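Side-chain contacts in citrate synthase (Mycobacterium tuberculosis, PDB 4TVM), which catalyses the condensation of oxaloacetate with acetyl-CoA and water to give citrate and free CoA, an entry step of the Krebs cycle: residues 33-36 and 37-41; 68-72 and 73-77; 116-119 and 120-123. All coordinates share one frame; numbering follows the deposited sequence.

Contact 1. Residues 33-36 and 37-41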
loop_
_atom_site.group_PDB
_atom_site.type_symbol
_atom_site.label_atom_id
_atom_site.label_comp_id
_atom_site.label_asym_id
_atom_site.label_seq_id
_atom_site.Cartn_x
_atom_site.Cartn_y
_atom_site.Cartn_z
ATOM N N LEU A 33 -10.014 5.800 22.773
ATOM C CA LEU A 33 -9.848 4.478 23.307
ATOM C C LEU A 33 -8.583 4.607 24.120
ATOM O O LEU A 33 -7.750 5.461 23.822
ATOM C CB LEU A 33 -9.703 3.467 22.186
ATOM C CG LEU A 33 -10.915 3.429 21.249
ATOM C CD1 LEU A 33 -10.839 2.211 20.343
ATOM C CD2 LEU A 33 -12.226 3.446 22.026
ATOM N N GLY A 34 -8.474 3.839 25.192
ATOM C CA GLY A 34 -7.279 3.882 26.011
ATOM C C GLY A 34 -6.433 2.715 25.564
ATOM O O GLY A 34 -6.273 2.500 24.357
ATOM N N PRO A 35 -5.861 1.983 26.533
ATOM C CA PRO A 35 -5.484 0.594 26.300
ATOM C C PRO A 35 -6.744 -0.273 26.447
ATOM O O PRO A 35 -6.961 -0.926 27.475
ATOM C CB PRO A 35 -4.415 0.310 27.370
ATOM C CG PRO A 35 -4.491 1.432 28.359
ATOM C CD PRO A 35 -5.269 2.560 27.755
ATOM N N LEU A 36 -7.581 -0.247 25.412
ATOM C CA LEU A 36 -8.914 -0.836 25.508
ATOM C C LEU A 36 -8.921 -2.319 25.862
ATOM O O LEU A 36 -9.785 -2.743 26.620
ATOM C CB LEU A 36 -9.736 -0.590 24.243
ATOM C CG LEU A 36 -11.172 -1.139 24.246
ATOM C CD1 LEU A 36 -11.999 -0.615 25.408
ATOM C CD2 LEU A 36 -11.866 -0.811 22.941
ATOM N N LEU A 37 -7.990 -3.108 25.332
ATOM C CA LEU A 37 -7.850 -4.493 25.811
ATOM C C LEU A 37 -6.444 -4.820 26.223
ATOM O O LEU A 37 -5.525 -4.438 25.524
ATOM C CB LEU A 37 -8.299 -5.528 24.775
ATOM C CG LEU A 37 -7.759 -5.728 23.348
ATOM C CD1 LEU A 37 -6.319 -6.213 23.231
ATOM C CD2 LEU A 37 -8.676 -6.767 22.716
ATOM N N ALA A 38 -6.238 -5.397 27.406
ATOM C CA ALA A 38 -6.949 -5.018 28.609
ATOM C C ALA A 38 -6.319 -3.668 28.710
ATOM O O ALA A 38 -5.191 -3.506 28.221
ATOM C CB ALA A 38 -6.577 -5.897 29.790
ATOM N N LYS A 39 -6.953 -2.688 29.337
ATOM C CA LYS A 39 -7.853 -2.804 30.484
ATOM C C LYS A 39 -9.097 -3.682 30.444
ATOM O O LYS A 39 -9.612 -4.029 31.507
ATOM C CB LYS A 39 -8.339 -1.398 30.833
ATOM C CG LYS A 39 -7.235 -0.376 31.041
ATOM C CD LYS A 39 -6.891 -0.186 32.511
ATOM C CE LYS A 39 -6.326 1.207 32.757
ATOM N NZ LYS A 39 -6.259 1.513 34.212
ATOM N N THR A 40 -9.630 -3.995 29.271
ATOM C CA THR A 40 -10.935 -4.650 29.210
ATOM C C THR A 40 -11.036 -5.971 28.472
ATOM O O THR A 40 -12.111 -6.569 28.463
ATOM C CB THR A 40 -11.965 -3.706 28.556
ATOM O OG1 THR A 40 -11.759 -3.663 27.143
ATOM C CG2 THR A 40 -11.847 -2.293 29.120
ATOM N N GLY A 41 -9.966 -6.437 27.838
ATOM C CA GLY A 41 -10.068 -7.636 27.004
ATOM C C GLY A 41 -11.114 -7.560 25.891
ATOM O O GLY A 41 -11.642 -8.588 25.446
#
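Pro35 and Leu36 meet Lys39 and Thr40 in a local contact round a tight loop, the connection from strand 29-32, an edge strand, within this chain, of a small antiparallel sheet, to strand 42-45. Two successive backbone bonds, each spanning four residues, close the loop. Lys39 N donates to Pro35 O at 2.6 Å, approaching nearly in line with the C=O (165° at the oxygen), although the bond is bent at the hydrogen. Thr40 N then reaches Leu36 O at 2.9 Å, but the position of that oxygen is less certain. The spacing recalls a helical turn, yet this is loop: the peptide bonds before Ala38 and Lys39 are both modelled as cis, and the backbone angles are irregular.

Lys39 lays its CB and CG beside Pro35 O, with its CG 4.2 Å from the ring atom Pro35 CG, and its bent chain then carries the amine away from residues 33-36. Leu36 also packs on Thr44 of strand 42-45. The second subunit takes part as well: Leu37 N is hydrogen-bonded to Asn51 OD1 of that subunit, so the loop belongs to the dimer contact. With Leu36 CG anti to the backbone N (chi1 -179°), the branch methyl Leu36 CD1 comes within 4.1 Å of the methyl Thr40 CG2.

Contact 2. Residues 68-72 and 73-77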
loop_
_atom_site.group_PDB
_atom_site.type_symbol
_atom_site.label_atom_id
_atom_site.label_comp_id
_atom_site.label_asym_id
_atom_site.label_seq_id
_atom_site.Cartn_x
_atom_site.Cartn_y
_atom_site.Cartn_z
ATOM N N ILE A 68 -18.961 21.178 3.202
ATOM C CA ILE A 68 -17.751 21.979 3.173
ATOM C C ILE A 68 -16.556 21.132 2.749
ATOM O O ILE A 68 -16.465 19.949 3.122
ATOM C CB ILE A 68 -17.503 22.519 4.584
ATOM C CG1 ILE A 68 -18.589 23.546 4.959
ATOM C CG2 ILE A 68 -16.128 23.151 4.708
ATOM C CD1 ILE A 68 -19.090 23.391 6.383
ATOM N N LEU A 69 -15.661 21.730 1.957
ATOM C CA LEU A 69 -14.316 21.181 1.748
ATOM C C LEU A 69 -13.263 22.271 1.811
ATOM O O LEU A 69 -13.189 23.106 0.912
ATOM C CB LEU A 69 -14.216 20.510 0.389
ATOM C CG LEU A 69 -12.804 20.054 -0.003
ATOM C CD1 LEU A 69 -12.277 19.026 0.971
ATOM C CD2 LEU A 69 -12.831 19.461 -1.392
ATOM N N ARG A 70 -12.404 22.251 2.822
ATOM C CA ARG A 70 -11.321 23.236 2.893
ATOM C C ARG A 70 -9.902 22.660 2.938
ATOM O O ARG A 70 -9.655 21.668 3.617
ATOM C CB ARG A 70 -11.515 24.033 4.144
ATOM C CG ARG A 70 -12.651 25.043 4.041
ATOM C CD ARG A 70 -13.106 25.466 5.432
ATOM N NE ARG A 70 -14.460 25.978 5.400
ATOM C CZ ARG A 70 -15.283 25.981 6.444
ATOM N NH1 ARG A 70 -14.900 25.457 7.619
ATOM N NH2 ARG A 70 -16.502 26.492 6.289
ATOM N N TYR A 71 -8.957 23.286 2.249
ATOM C CA TYR A 71 -7.545 22.924 2.445
ATOM C C TYR A 71 -6.901 23.985 3.332
ATOM O O TYR A 71 -6.766 25.152 2.937
ATOM C CB TYR A 71 -6.771 22.838 1.132
ATOM C CG TYR A 71 -7.322 21.890 0.071
ATOM C CD1 TYR A 71 -7.976 20.710 0.391
ATOM C CD2 TYR A 71 -7.098 22.152 -1.261
ATOM C CE1 TYR A 71 -8.427 19.828 -0.616
ATOM C CE2 TYR A 71 -7.558 21.311 -2.252
ATOM C CZ TYR A 71 -8.206 20.148 -1.926
ATOM O OH TYR A 71 -8.639 19.370 -2.953
ATOM N N ARG A 72 -6.529 23.573 4.541
ATOM C CA ARG A 72 -5.886 24.453 5.510
ATOM C C ARG A 72 -6.781 25.634 5.891
ATOM O O ARG A 72 -6.301 26.708 6.246
ATOM C CB ARG A 72 -4.523 24.921 4.994
ATOM C CG ARG A 72 -3.598 23.781 4.580
ATOM C CD ARG A 72 -3.103 23.034 5.801
ATOM N NE ARG A 72 -1.930 22.190 5.573
ATOM C CZ ARG A 72 -1.299 21.510 6.544
ATOM N NH1 ARG A 72 -1.713 21.591 7.817
ATOM N NH2 ARG A 72 -0.245 20.744 6.253
ATOM N N GLY A 73 -8.081 25.410 5.872
ATOM C CA GLY A 73 -9.055 26.428 6.278
ATOM C C GLY A 73 -9.704 27.121 5.098
ATOM O O GLY A 73 -10.734 27.780 5.271
ATOM N N TYR A 74 -9.112 26.994 3.907
ATOM C CA TYR A 74 -9.552 27.738 2.734
ATOM C C TYR A 74 -10.545 26.943 1.908
ATOM O O TYR A 74 -10.273 25.808 1.569
ATOM C CB TYR A 74 -8.372 28.061 1.856
ATOM C CG TYR A 74 -7.331 28.916 2.512
ATOM C CD1 TYR A 74 -7.578 30.268 2.768
ATOM C CD2 TYR A 74 -6.084 28.396 2.860
ATOM C CE1 TYR A 74 -6.625 31.069 3.369
ATOM C CE2 TYR A 74 -5.121 29.193 3.448
ATOM C CZ TYR A 74 -5.392 30.525 3.695
ATOM O OH TYR A 74 -4.443 31.330 4.262
ATOM N N PRO A 75 -11.692 27.540 1.561
ATOM C CA PRO A 75 -12.643 26.714 0.809
ATOM C C PRO A 75 -12.244 26.424 -0.644
ATOM O O PRO A 75 -11.498 27.182 -1.265
ATOM C CB PRO A 75 -13.958 27.515 0.893
ATOM C CG PRO A 75 -13.821 28.308 2.156
ATOM C CD PRO A 75 -12.361 28.715 2.188
ATOM N N ILE A 76 -12.764 25.300 -1.151
ATOM C CA ILE A 76 -12.346 24.727 -2.405
ATOM C C ILE A 76 -12.771 25.607 -3.540
ATOM O O ILE A 76 -12.048 25.725 -4.528
ATOM C CB ILE A 76 -12.889 23.289 -2.588
ATOM C CG1 ILE A 76 -12.102 22.540 -3.672
ATOM C CG2 ILE A 76 -14.387 23.267 -2.898
ATOM C CD1 ILE A 76 -10.613 22.514 -3.440
ATOM N N ASP A 77 -13.932 26.247 -3.407
ATOM C CA ASP A 77 -14.421 27.112 -4.472
ATOM C C ASP A 77 -13.461 28.274 -4.649
ATOM O O ASP A 77 -13.192 28.681 -5.762
ATOM C CB ASP A 77 -15.879 27.570 -4.242
ATOM C CG ASP A 77 -16.104 28.293 -2.901
ATOM O OD1 ASP A 77 -15.145 28.571 -2.166
ATOM O OD2 ASP A 77 -17.271 28.586 -2.581
HETATM O O HOH W 1 -8.772 22.991 6.138
#
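Tyr71 and Tyr74 pair their backbones through two hydrogen bonds. Tyr71 N donates to Tyr74 O at 2.9 Å, with the donor somewhat tilted from the carbonyl plane. The return bond, Tyr74 N to Tyr71 O, is 3.1 Å long and straight at the hydrogen (161°), but the N-H comes from above the carbonyl plane, 67° out of it. Two residues further from the turn on each side, Ile76 N reaches Leu69 O at 3.0 Å, a weak bond. A water bridges two more backbone groups, accepting from Gly73 N. To Arg70 O the same water gives a weak bond, 3.0 Å from its oxygen.

This is a beta hairpin with a two-residue loop, a type I' turn, with Arg72 and Gly73 at its corners, both at positive phi. It joins strands 68-71 and 74-75, and Pro75 is the N-cap of the helix that follows. Arg70 and Pro75 form the non-hydrogen-bonded pair on one face, Arg70 CG lying 3.9 Å from Pro75 CG. Ile68 CG2 covers a face of the Arg70 guanidinium, whose NH1 makes a salt bridge to Glu26.

On the other face the Tyr74 ring turns an edge to Tyr71 O. Tyr71 OH donates to Ile227 O, and its ring lies against Ile76, Tyr71 CE2 being 3.5 Å from Ile76 CD1. The Tyr71 side chain is about 8 Å from a bound oxaloacetate. Arg72, bent at chi2, sends NH2 to Leu92 O and NH1 more weakly to Ser58 O. Ile76, with CG1 anti to its backbone N (chi1 -162°), also brings CG1 to 3.9 Å from Leu69 CD2.

Contact 3. Residues 116-119 and 120-123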
loop_
_atom_site.group_PDB
_atom_site.type_symbol
_atom_site.label_atom_id
_atom_site.label_comp_id
_atom_site.label_asym_id
_atom_site.label_seq_id
_atom_site.Cartn_x
_atom_site.Cartn_y
_atom_site.Cartn_z
ATOM N N LEU A 116 13.881 13.101 -15.622
ATOM C CA LEU A 116 14.339 11.836 -15.074
ATOM C C LEU A 116 15.761 11.548 -15.519
ATOM O O LEU A 116 16.178 11.924 -16.625
ATOM C CB LEU A 116 13.524 10.656 -15.620
ATOM C CG LEU A 116 12.027 10.731 -15.787
ATOM C CD1 LEU A 116 11.520 9.400 -16.308
ATOM C CD2 LEU A 116 11.366 11.055 -14.476
ATOM N N HIS A 117 16.481 10.842 -14.667
ATOM C CA HIS A 117 17.691 10.102 -15.071
ATOM C C HIS A 117 17.437 9.383 -16.381
ATOM O O HIS A 117 16.468 8.616 -16.481
ATOM C CB HIS A 117 18.060 9.042 -14.005
ATOM C CG HIS A 117 19.505 8.662 -14.022
ATOM N ND1 HIS A 117 20.034 7.788 -14.948
ATOM C CD2 HIS A 117 20.537 9.042 -13.233
ATOM C CE1 HIS A 117 21.326 7.644 -14.730
ATOM N NE2 HIS A 117 21.655 8.403 -13.699
ATOM N N GLU A 118 18.307 9.611 -17.369
ATOM C CA GLU A 118 18.205 8.930 -18.664
ATOM C C GLU A 118 17.984 7.406 -18.589
ATOM O O GLU A 118 17.267 6.842 -19.436
ATOM C CB GLU A 118 19.448 9.188 -19.507
ATOM C CG GLU A 118 19.344 10.412 -20.396
ATOM C CD GLU A 118 18.273 10.242 -21.438
ATOM O OE1 GLU A 118 17.243 10.937 -21.330
ATOM O OE2 GLU A 118 18.447 9.389 -22.330
ATOM N N ASP A 119 18.624 6.735 -17.626
ATOM C CA ASP A 119 18.375 5.306 -17.415
ATOM C C ASP A 119 16.946 5.008 -16.973
ATOM O O ASP A 119 16.348 4.007 -17.383
ATOM C CB ASP A 119 19.334 4.725 -16.402
ATOM C CG ASP A 119 20.733 4.573 -16.929
ATOM O OD1 ASP A 119 21.027 4.956 -18.078
ATOM O OD2 ASP A 119 21.561 4.064 -16.153
ATOM N N LEU A 120 16.398 5.880 -16.136
ATOM C CA LEU A 120 15.004 5.753 -15.711
ATOM C C LEU A 120 14.083 6.054 -16.843
ATOM O O LEU A 120 13.029 5.448 -16.970
ATOM C CB LEU A 120 14.665 6.645 -14.527
ATOM C CG LEU A 120 13.234 6.396 -14.043
ATOM C CD1 LEU A 120 13.103 4.995 -13.492
ATOM C CD2 LEU A 120 12.776 7.421 -13.016
ATOM N N LYS A 121 14.488 6.954 -17.704
ATOM C CA LYS A 121 13.782 7.137 -18.985
ATOM C C LYS A 121 13.809 5.887 -19.825
ATOM O O LYS A 121 12.773 5.429 -20.263
ATOM C CB LYS A 121 14.423 8.260 -19.771
ATOM C CG LYS A 121 13.565 8.814 -20.878
ATOM C CD LYS A 121 14.416 9.545 -21.895
ATOM C CE LYS A 121 13.569 10.207 -22.965
ATOM N NZ LYS A 121 14.110 9.935 -24.311
ATOM N N ARG A 122 15.010 5.328 -20.029
ATOM C CA ARG A 122 15.200 4.112 -20.823
ATOM C C ARG A 122 14.419 2.902 -20.296
ATOM O O ARG A 122 13.906 2.118 -21.067
ATOM C CB ARG A 122 16.681 3.759 -20.872
ATOM C CG ARG A 122 17.499 4.505 -21.916
ATOM C CD ARG A 122 18.992 4.395 -21.608
ATOM N NE ARG A 122 19.398 3.013 -21.352
ATOM C CZ ARG A 122 20.639 2.631 -21.036
ATOM N NH1 ARG A 122 21.626 3.521 -20.933
ATOM N NH2 ARG A 122 20.896 1.340 -20.833
ATOM N N PHE A 123 14.367 2.749 -18.976
ATOM C CA PHE A 123 13.599 1.709 -18.293
ATOM C C PHE A 123 12.154 1.560 -18.762
ATOM O O PHE A 123 11.587 0.492 -18.650
ATOM C CB PHE A 123 13.611 2.065 -16.820
ATOM C CG PHE A 123 12.909 1.093 -15.923
ATOM C CD1 PHE A 123 11.572 1.264 -15.618
ATOM C CD2 PHE A 123 13.617 0.095 -15.289
ATOM C CE1 PHE A 123 10.926 0.415 -14.735
ATOM C CE2 PHE A 123 12.980 -0.772 -14.409
ATOM C CZ PHE A 123 11.629 -0.603 -14.123
#
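Arg122 runs alongside Asp119, one turn earlier on the short helix 118-122. Its CB sits 3.5 Å from both Glu118 O and Asp119 O, and CG and CD run on past Glu118 O. A bend at chi3 (49°) then brings the guanidinium beside the carboxylate: NE is 4.1 Å from Asp119 OD1, CZ 3.8 Å, and the terminal nitrogen NH1 3.3 Å. The oxygen lies over a face of the guanidinium, so this salt bridge works by charge, with no N-H aimed at it.

The main chain here is helical. Lys121 N, Arg122 N and Phe123 N donate to the carbonyls four residues earlier, and the N-cap His117 closes the start by accepting Asp119 N at ND1, 3.2 Å away in the ring plane. Glu118 and Lys121 run side by side, and both Glu118 OE1 and Lys121 NZ are hydrogen-bonded to Tyr189 OH. Phe123 meets Phe123 and Phe127 of the second subunit.

Leu116 CD1 meets Leu120 CD2 at 4.0 Å on the buried side. From there Leu120 packs on helix 133-147 and Leu116 on helix 159-182.

All three contacts are local and in series along the chain, and no two touch. Contact 2 is the buried one, a hairpin near the oxaloacetate, where backbone pairing, a water and side-chain bonds to distant parts of the chain settle the polar groups. Contacts 1 and 3 are only partly buried and lie away from the active site and the oxaloacetate pocket; contact 1 is an irregular loop with two backbone bonds, whereas contact 3 is a regular helix turn with a capping histidine and a surface salt bridge. Each reaches the second subunit: contact 1 through hydrogen bonds from its backbone, contact 2 by packing, contact 3 through aromatic rings. Contacts 2 and 3 lie on opposite sides of the chain's centre.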